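Local structure of peptidase, zinc-dependent (Methanocorpusculum labreanum, 3LMC) at residues A[180-183]-A[187-190]; A[27-32]-A[149-154]; A[118-123]-A[141-146]. The protein is probably a zinc-dependent metallopeptidase of family M54, hydrolysing peptide bonds at a zinc centre and carrying a separate iron ion bound by four cysteines. All blocks are in the same frame, centred on the assembly; numbering follows the deposited sequence.

Contact 1. Residues A[180-183]-A[187-190]. With FE (Fe (III) ion), chain B.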
loop_
_atom_site.group_PDB
_atom_site.type_symbol
_atom_site.label_atom_id
_atom_site.label_comp_id
_atom_site.label_asym_id
_atom_site.label_seq_id
_atom_site.Cartn_x
_atom_site.Cartn_y
_atom_site.Cartn_z
ATOM N N ARG A 180 -12.370 -10.557 -2.707
ATOM C CA ARG A 180 -12.969 -10.523 -1.374
ATOM C C ARG A 180 -11.900 -10.175 -0.348
ATOM O O ARG A 180 -10.705 -10.226 -0.650
ATOM C CB ARG A 180 -13.606 -11.865 -1.010
ATOM C CG ARG A 180 -14.949 -12.149 -1.683
ATOM C CD ARG A 180 -14.775 -12.445 -3.161
ATOM N NE ARG A 180 -15.880 -13.238 -3.694
ATOM C CZ ARG A 180 -16.856 -12.752 -4.454
ATOM N NH1 ARG A 180 -16.873 -11.467 -4.784
ATOM N NH2 ARG A 180 -17.815 -13.556 -4.889
ATOM N N LYS A 181 -12.331 -9.785 0.849
ATOM C CA LYS A 181 -11.391 -9.506 1.922
ATOM C C LYS A 181 -10.996 -10.855 2.498
ATOM O O LYS A 181 -11.535 -11.298 3.516
ATOM C CB LYS A 181 -12.014 -8.577 2.977
ATOM C CG LYS A 181 -12.138 -7.116 2.491
ATOM C CD LYS A 181 -13.018 -6.274 3.384
ATOM C CE LYS A 181 -13.390 -4.960 2.690
ATOM N NZ LYS A 181 -14.519 -4.252 3.370
ATOM N N TYR A 182 -10.030 -11.489 1.842
ATOM C CA TYR A 182 -9.864 -12.935 1.919
ATOM C C TYR A 182 -8.499 -13.349 1.376
ATOM O O TYR A 182 -8.144 -13.009 0.251
ATOM C CB TYR A 182 -10.971 -13.581 1.063
ATOM C CG TYR A 182 -10.916 -15.083 0.890
ATOM C CD1 TYR A 182 -11.160 -15.931 1.959
ATOM C CD2 TYR A 182 -10.672 -15.657 -0.357
ATOM C CE1 TYR A 182 -11.138 -17.309 1.807
ATOM C CE2 TYR A 182 -10.642 -17.047 -0.523
ATOM C CZ TYR A 182 -10.877 -17.862 0.568
ATOM O OH TYR A 182 -10.860 -19.235 0.439
ATOM N N PHE A 183 -7.728 -14.066 2.180
ATOM C CA PHE A 183 -6.570 -14.781 1.667
ATOM C C PHE A 183 -6.960 -16.244 1.553
ATOM O O PHE A 183 -7.357 -16.849 2.551
ATOM C CB PHE A 183 -5.392 -14.663 2.628
ATOM C CG PHE A 183 -4.682 -13.342 2.568
ATOM C CD1 PHE A 183 -3.743 -13.102 1.597
ATOM C CD2 PHE A 183 -4.937 -12.355 3.503
ATOM C CE1 PHE A 183 -3.085 -11.909 1.538
ATOM C CE2 PHE A 183 -4.276 -11.151 3.445
ATOM C CZ PHE A 183 -3.343 -10.931 2.463
ATOM N N CYS A 187 -2.561 -19.081 0.106
ATOM C CA CYS A 187 -1.895 -17.840 0.491
ATOM C C CYS A 187 -1.740 -17.687 2.000
ATOM O O CYS A 187 -0.684 -17.250 2.452
ATOM C CB CYS A 187 -2.576 -16.634 -0.131
ATOM S SG CYS A 187 -2.443 -16.557 -1.929
ATOM N N ARG A 188 -2.756 -18.051 2.789
ATOM C CA ARG A 188 -2.606 -17.959 4.253
ATOM C C ARG A 188 -1.423 -18.784 4.809
ATOM O O ARG A 188 -0.701 -18.312 5.687
ATOM C CB ARG A 188 -3.912 -18.248 5.028
ATOM C CG ARG A 188 -4.776 -19.396 4.528
ATOM C CD ARG A 188 -6.215 -19.276 5.092
ATOM N NE ARG A 188 -7.166 -20.207 4.474
ATOM C CZ ARG A 188 -8.475 -19.985 4.366
ATOM N NH1 ARG A 188 -8.998 -18.859 4.831
ATOM N NH2 ARG A 188 -9.259 -20.885 3.785
ATOM N N VAL A 189 -1.230 -20.004 4.300
ATOM C CA VAL A 189 -0.101 -20.837 4.710
ATOM C C VAL A 189 1.242 -20.141 4.445
ATOM O O VAL A 189 2.117 -20.095 5.319
ATOM C CB VAL A 189 -0.098 -22.199 3.973
ATOM C CG1 VAL A 189 1.143 -23.006 4.354
ATOM C CG2 VAL A 189 -1.361 -22.983 4.290
ATOM N N GLN A 190 1.411 -19.603 3.238
ATOM C CA GLN A 190 2.644 -18.893 2.890
ATOM C C GLN A 190 2.850 -17.665 3.763
ATOM O O GLN A 190 3.964 -17.394 4.217
ATOM C CB GLN A 190 2.643 -18.480 1.418
ATOM C CG GLN A 190 2.560 -19.647 0.453
ATOM C CD GLN A 190 2.464 -19.193 -0.987
ATOM O OE1 GLN A 190 1.812 -19.840 -1.806
ATOM N NE2 GLN A 190 3.106 -18.066 -1.306
HETATM FE FE FE B . -4.601 -16.835 -2.825
#

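Contact 2. Residues A[27-32]-A[149-154]. With ZN (zinc ion), chain C.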
loop_
_atom_site.group_PDB
_atom_site.type_symbol
_atom_site.label_atom_id
_atom_site.label_comp_id
_atom_site.label_asym_id
_atom_site.label_seq_id
_atom_site.Cartn_x
_atom_site.Cartn_y
_atom_site.Cartn_z
ATOM N N LEU A 27 -4.959 -9.142 7.299
ATOM C CA LEU A 27 -3.576 -9.598 7.411
ATOM C C LEU A 27 -3.360 -10.414 8.702
ATOM O O LEU A 27 -2.426 -11.220 8.793
ATOM C CB LEU A 27 -2.624 -8.400 7.391
ATOM C CG LEU A 27 -2.538 -7.587 6.094
ATOM C CD1 LEU A 27 -1.898 -6.224 6.352
ATOM C CD2 LEU A 27 -1.772 -8.335 5.008
ATOM N N GLU A 28 -4.231 -10.201 9.688
ATOM C CA GLU A 28 -4.083 -10.833 10.996
ATOM C C GLU A 28 -2.764 -10.393 11.613
ATOM O O GLU A 28 -2.009 -11.223 12.131
ATOM C CB GLU A 28 -4.127 -12.364 10.885
ATOM C CG GLU A 28 -5.526 -12.946 10.796
ATOM C CD GLU A 28 -5.536 -14.431 10.411
ATOM O OE1 GLU A 28 -4.472 -14.972 10.045
ATOM O OE2 GLU A 28 -6.612 -15.058 10.470
HETATM N N MSE A 29 -2.505 -9.086 11.553
HETATM C CA MSE A 29 -1.270 -8.476 12.040
HETATM C C MSE A 29 -1.558 -7.033 12.462
HETATM O O MSE A 29 -2.369 -6.346 11.835
HETATM C CB MSE A 29 -0.199 -8.460 10.936
HETATM C CG MSE A 29 0.142 -9.830 10.324
HETATM SE SE MSE A 29 1.695 -9.770 9.081
HETATM C CE MSE A 29 0.865 -8.913 7.554
ATOM N N PRO A 30 -0.895 -6.564 13.530
ATOM C CA PRO A 30 -1.092 -5.178 13.980
ATOM C C PRO A 30 -0.571 -4.213 12.930
ATOM O O PRO A 30 0.468 -4.465 12.329
ATOM C CB PRO A 30 -0.222 -5.086 15.229
ATOM C CG PRO A 30 0.821 -6.133 15.031
ATOM C CD PRO A 30 0.131 -7.267 14.318
ATOM N N VAL A 31 -1.305 -3.131 12.707
ATOM C CA VAL A 31 -0.961 -2.146 11.698
ATOM C C VAL A 31 -1.039 -0.775 12.348
ATOM O O VAL A 31 -2.086 -0.389 12.878
ATOM C CB VAL A 31 -1.956 -2.215 10.511
ATOM C CG1 VAL A 31 -1.746 -1.054 9.533
ATOM C CG2 VAL A 31 -1.838 -3.541 9.803
ATOM N N SER A 32 0.070 -0.046 12.329
ATOM C CA SER A 32 0.122 1.286 12.917
ATOM C C SER A 32 -0.165 2.352 11.865
ATOM O O SER A 32 0.313 2.259 10.736
ATOM C CB SER A 32 1.486 1.532 13.558
ATOM O OG SER A 32 1.600 2.879 14.000
ATOM N N HIS A 149 -2.958 -6.613 -0.712
ATOM C CA HIS A 149 -2.283 -7.250 -1.840
ATOM C C HIS A 149 -0.804 -6.852 -1.879
ATOM O O HIS A 149 0.074 -7.701 -1.814
ATOM C CB HIS A 149 -2.970 -6.835 -3.143
ATOM C CG HIS A 149 -2.295 -7.348 -4.373
ATOM N ND1 HIS A 149 -2.722 -8.477 -5.039
ATOM C CD2 HIS A 149 -1.220 -6.891 -5.057
ATOM C CE1 HIS A 149 -1.936 -8.697 -6.076
ATOM N NE2 HIS A 149 -1.020 -7.749 -6.111
ATOM N N GLU A 150 -0.543 -5.552 -1.977
ATOM C CA GLU A 150 0.808 -5.025 -1.990
ATOM C C GLU A 150 1.611 -5.472 -0.779
ATOM O O GLU A 150 2.765 -5.848 -0.925
ATOM C CB GLU A 150 0.801 -3.499 -2.052
ATOM C CG GLU A 150 0.013 -2.904 -3.217
ATOM C CD GLU A 150 0.410 -3.489 -4.559
ATOM O OE1 GLU A 150 1.315 -4.348 -4.613
ATOM O OE2 GLU A 150 -0.182 -3.087 -5.576
ATOM N N ILE A 151 1.000 -5.428 0.405
ATOM C CA ILE A 151 1.670 -5.832 1.639
ATOM C C ILE A 151 1.966 -7.332 1.673
ATOM O O ILE A 151 2.956 -7.767 2.267
ATOM C CB ILE A 151 0.841 -5.475 2.888
ATOM C CG1 ILE A 151 0.904 -3.960 3.147
ATOM C CG2 ILE A 151 1.399 -6.211 4.100
ATOM C CD1 ILE A 151 -0.114 -3.467 4.203
ATOM N N GLY A 152 1.095 -8.122 1.051
ATOM C CA GLY A 152 1.343 -9.539 0.914
ATOM C C GLY A 152 2.641 -9.763 0.159
ATOM O O GLY A 152 3.455 -10.577 0.577
ATOM N N HIS A 153 2.835 -9.044 -0.950
ATOM C CA HIS A 153 4.107 -9.089 -1.687
ATOM C C HIS A 153 5.327 -8.836 -0.788
ATOM O O HIS A 153 6.359 -9.474 -0.921
ATOM C CB HIS A 153 4.134 -8.029 -2.777
ATOM C CG HIS A 153 3.292 -8.343 -3.964
ATOM N ND1 HIS A 153 3.289 -9.579 -4.570
ATOM C CD2 HIS A 153 2.465 -7.560 -4.699
ATOM C CE1 HIS A 153 2.476 -9.553 -5.610
ATOM N NE2 HIS A 153 1.968 -8.338 -5.711
ATOM N N LEU A 154 5.215 -7.862 0.105
ATOM C CA LEU A 154 6.316 -7.566 1.015
ATOM C C LEU A 154 6.681 -8.794 1.872
ATOM O O LEU A 154 7.802 -8.908 2.385
ATOM C CB LEU A 154 5.953 -6.357 1.885
ATOM C CG LEU A 154 6.479 -4.997 1.409
ATOM C CD1 LEU A 154 6.744 -4.931 -0.096
ATOM C CD2 LEU A 154 5.595 -3.862 1.876
HETATM ZN ZN ZN C . 0.772 -7.474 -7.350
HETATM O O HOH W 1 1.484 -5.214 -7.383
#

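Contact 3. Residues A[118-123]-A[141-146]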
loop_
_atom_site.group_PDB
_atom_site.type_symbol
_atom_site.label_atom_id
_atom_site.label_comp_id
_atom_site.label_asym_id
_atom_site.label_seq_id
_atom_site.Cartn_x
_atom_site.Cartn_y
_atom_site.Cartn_z
ATOM N N ALA A 118 5.772 -0.445 0.067
ATOM C CA ALA A 118 4.720 -0.623 -0.922
ATOM C C ALA A 118 3.894 0.651 -1.021
ATOM O O ALA A 118 4.008 1.550 -0.178
ATOM C CB ALA A 118 3.834 -1.812 -0.557
ATOM N N ILE A 119 3.059 0.732 -2.051
ATOM C CA ILE A 119 2.272 1.935 -2.280
ATOM C C ILE A 119 0.918 1.586 -2.884
ATOM O O ILE A 119 0.819 0.651 -3.683
ATOM C CB ILE A 119 3.029 2.929 -3.217
ATOM C CG1 ILE A 119 2.338 4.293 -3.266
ATOM C CG2 ILE A 119 3.154 2.363 -4.622
ATOM C CD1 ILE A 119 3.217 5.404 -3.938
ATOM N N VAL A 120 -0.122 2.316 -2.484
ATOM C CA VAL A 120 -1.413 2.224 -3.162
ATOM C C VAL A 120 -1.937 3.627 -3.443
ATOM O O VAL A 120 -1.747 4.547 -2.635
ATOM C CB VAL A 120 -2.454 1.427 -2.363
ATOM C CG1 VAL A 120 -2.506 1.890 -0.910
ATOM C CG2 VAL A 120 -3.838 1.578 -3.015
ATOM N N SER A 121 -2.571 3.802 -4.600
ATOM C CA SER A 121 -3.119 5.100 -4.952
ATOM C C SER A 121 -4.629 5.006 -5.098
ATOM O O SER A 121 -5.126 4.244 -5.931
ATOM C CB SER A 121 -2.546 5.592 -6.268
ATOM O OG SER A 121 -3.383 6.626 -6.769
ATOM N N PRO A 122 -5.366 5.766 -4.282
ATOM C CA PRO A 122 -6.822 5.744 -4.444
ATOM C C PRO A 122 -7.288 6.532 -5.668
ATOM O O PRO A 122 -8.498 6.598 -5.897
ATOM C CB PRO A 122 -7.322 6.415 -3.167
ATOM C CG PRO A 122 -6.209 6.252 -2.175
ATOM C CD PRO A 122 -4.966 6.392 -3.013
ATOM N N HIS A 123 -6.365 7.095 -6.454
ATOM C CA HIS A 123 -6.778 7.967 -7.565
ATOM C C HIS A 123 -7.765 7.300 -8.514
ATOM O O HIS A 123 -8.716 7.929 -8.957
ATOM C CB HIS A 123 -5.585 8.487 -8.359
ATOM C CG HIS A 123 -5.938 9.598 -9.304
ATOM N ND1 HIS A 123 -6.022 9.419 -10.669
ATOM C CD2 HIS A 123 -6.261 10.894 -9.075
ATOM C CE1 HIS A 123 -6.348 10.562 -11.244
ATOM N NE2 HIS A 123 -6.505 11.474 -10.299
ATOM N N ASP A 141 -13.177 -0.351 0.995
ATOM C CA ASP A 141 -13.093 -1.715 0.470
ATOM C C ASP A 141 -11.922 -1.847 -0.481
ATOM O O ASP A 141 -11.142 -2.794 -0.391
ATOM C CB ASP A 141 -14.336 -2.096 -0.325
ATOM C CG ASP A 141 -15.561 -2.273 0.538
ATOM O OD1 ASP A 141 -15.424 -2.441 1.766
ATOM O OD2 ASP A 141 -16.669 -2.243 -0.034
ATOM N N ARG A 142 -11.840 -0.924 -1.433
ATOM C CA ARG A 142 -10.842 -1.023 -2.493
ATOM C C ARG A 142 -9.420 -0.834 -1.983
ATOM O O ARG A 142 -8.532 -1.630 -2.315
ATOM C CB ARG A 142 -11.164 -0.034 -3.608
ATOM C CG ARG A 142 -12.451 -0.389 -4.329
ATOM C CD ARG A 142 -12.930 0.775 -5.217
ATOM N NE ARG A 142 -14.090 0.374 -5.999
ATOM C CZ ARG A 142 -15.081 1.194 -6.348
ATOM N NH1 ARG A 142 -15.059 2.475 -5.986
ATOM N NH2 ARG A 142 -16.106 0.720 -7.048
ATOM N N ILE A 143 -9.207 0.183 -1.151
ATOM C CA ILE A 143 -7.869 0.422 -0.591
ATOM C C ILE A 143 -7.390 -0.735 0.273
ATOM O O ILE A 143 -6.213 -1.068 0.273
ATOM C CB ILE A 143 -7.812 1.686 0.270
ATOM C CG1 ILE A 143 -8.213 2.907 -0.559
ATOM C CG2 ILE A 143 -6.397 1.863 0.868
ATOM C CD1 ILE A 143 -8.173 4.213 0.218
ATOM N N VAL A 144 -8.301 -1.329 1.035
ATOM C CA VAL A 144 -7.945 -2.443 1.893
ATOM C C VAL A 144 -7.491 -3.625 1.050
ATOM O O VAL A 144 -6.482 -4.264 1.347
ATOM C CB VAL A 144 -9.149 -2.907 2.715
ATOM C CG1 VAL A 144 -8.849 -4.264 3.379
ATOM C CG2 VAL A 144 -9.536 -1.844 3.741
ATOM N N LYS A 145 -8.262 -3.916 0.005
ATOM C CA LYS A 145 -8.010 -5.059 -0.852
ATOM C C LYS A 145 -6.702 -4.933 -1.634
ATOM O O LYS A 145 -5.948 -5.898 -1.767
ATOM C CB LYS A 145 -9.161 -5.211 -1.831
ATOM C CG LYS A 145 -10.464 -5.727 -1.231
ATOM C CD LYS A 145 -11.569 -5.550 -2.275
ATOM C CE LYS A 145 -12.877 -6.133 -1.814
ATOM N NZ LYS A 145 -13.816 -6.168 -2.973
ATOM N N GLU A 146 -6.428 -3.740 -2.150
ATOM C CA GLU A 146 -5.224 -3.532 -2.955
ATOM C C GLU A 146 -4.040 -3.265 -2.037
ATOM O O GLU A 146 -2.905 -3.616 -2.354
ATOM C CB GLU A 146 -5.417 -2.404 -3.967
ATOM C CG GLU A 146 -4.141 -1.968 -4.667
ATOM C CD GLU A 146 -3.626 -2.991 -5.669
ATOM O OE1 GLU A 146 -4.329 -3.998 -5.916
ATOM O OE2 GLU A 146 -2.522 -2.779 -6.219
#

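Contact 1. Residues A[180-183]-A[187-190]
Arg188 reaches back from its helix toward Tyr182 and Phe183, so that the guanidinium group lies beside the loop that leads into this helix. Its CG sits between the backbone N and the carbonyl carbon (chi1 41°), and the chain runs extended from CG to NE. Phe183 O lies over one face of the guanidinium, 3.5 Å from Arg188 NH1, at too poor an angle for a hydrogen bond. The Tyr182 ring stands almost perpendicular to the guanidinium, the planes 88° apart, and Tyr182 CE1 comes within 4.0 Å of Arg188 NH1 obliquely. Cys187 contributes a metal bond: its SG holds the iron at 2.4 Å, and Cys160, Cys165 and Cys184 complete a four-cysteine site; Cys184 and Cys187 form its CxxC pair at the start of helix 185-191. Apolar packing then joins this site to the loop: Cys187 CB meets the edge of the Phe183 ring, 4.1 Å from Phe183 CD1. With CG anti to its own carbonyl carbon (chi1 -77°), Phe183 sends its ring into the buried interior, where Val26 and Leu27 of helix 16-27 and the loop residues Ile166 and Met167 pack against it.

Contact 2. Residues A[27-32]-A[149-154]
Leu27 and Ile151 meet by their branched ends, the two side chains crossing at about a right angle. Both methyls of Leu27 take part: CD2 lies 3.9 Å from Ile151 CG2, while Leu27 CD1 approaches Ile151 CD1 at the same 3.9 Å. On Ile151, CG1 is anti to the carbonyl carbon (chi1 -74°) and CG2 anti to the backbone N, which offers two separate methyls to the leucine. Selenomethionine Met29 adds a lighter touch, its CE 4.4 Å from Ile151 CG2.

The other side of the same helical segment faces the metal. His149 turns away from segment 27-32, and its NE2 binds zinc at 2.2 Å; His153 NE2, one turn later, binds it at 2.2 Å too, with His159 and a water completing the ligands. Carbonyls fix the rotation of both rings, Ile166 O at His149 ND1 and Leu157 O at His153 ND1. The bent Glu150 side chain brings OE1 to the zinc-bound water, which donates to it at 2.9 Å. This is the HExxHxxGxxH arrangement of metzincin-like peptidases, and the glutamate's placement is consistent with the general base of relatives.

Around this pair, a Schellman motif with Glu28, at positive phi, as its C-prime residue ends helix 16-27 and turns the chain toward strand 31-34. Ile3 of the adjoining strand 3-7 touches Met29, Val31 and Ile151, while Phe183 packs on Leu27 from the loop before helix 185-191.

Contact 3. Residues A[118-123]-A[141-146]
Next to Pro122, which packs on Ile143, the hydroxyl of Ser121 is gripped twice: OG accepts from His123 N at 3.0 Å, with an N-H...O angle of 157°, and donates to Gly97 O. The first bond makes an ST turn as the chain leaves strand 117-120. Pro122 CG lies 3.7 Å from Ile143 CD1, ring and side chain crossing at a slant. Ile143 reaches it with an extended arm: CG1 is anti to the carbonyl carbon and CD1 continues straight on (chi2 -180°), so the terminal methyl arrives at the proline. Its other branch, CG2, stays 4.3 Å from Val120 CG1.

Val120 points at the helix and also meets Glu146, the two side chains sliding past each other in opposite directions with Val120 CG2 3.9 Å from Glu146 CG. Helix 136-154 thus runs back along strand 117-120, roughly antiparallel to it, on one side of the mixed five-stranded sheet. Val120 packs on Leu92 and Val94 of the neighbouring strand 90-94 as well, and Glu146 also touches Phe108 of strand 106-112.

No hydrogen bond joins segments 118-123 and 141-146, so the fit rests on methyl, methylene and ring surfaces. Glu146 spends only hydrocarbon on the valine; the bend at chi2 (72°) carries its carboxylate away to the zinc side, where OE2 lies close to Glu150 OE2, the side chain about 6 Å from the zinc.

In the fold
Contacts 2 and 3 share helix 136-154 and reach the same mixed sheet, their centres 12 Å apart; Glu150 and Leu154 join them by packing on Ala118. Along the chain, segment 27-32 comes first, then both segments of contact 3, then 149-154, and contact 1 follows near the C-terminus. The centre of contact 1 lies about 11 Å from that of contact 2 and about 17 Å from that of contact 3. Contact 1 is tied to both: Phe183 CZ packs 4.0 Å from Leu27 CD2, and Lys181 NZ makes a 2.6 Å salt bridge with Asp141 OD1. The iron-binding C-terminal region is thereby fastened to helix 16-27 and to the zinc-binding helix 136-154.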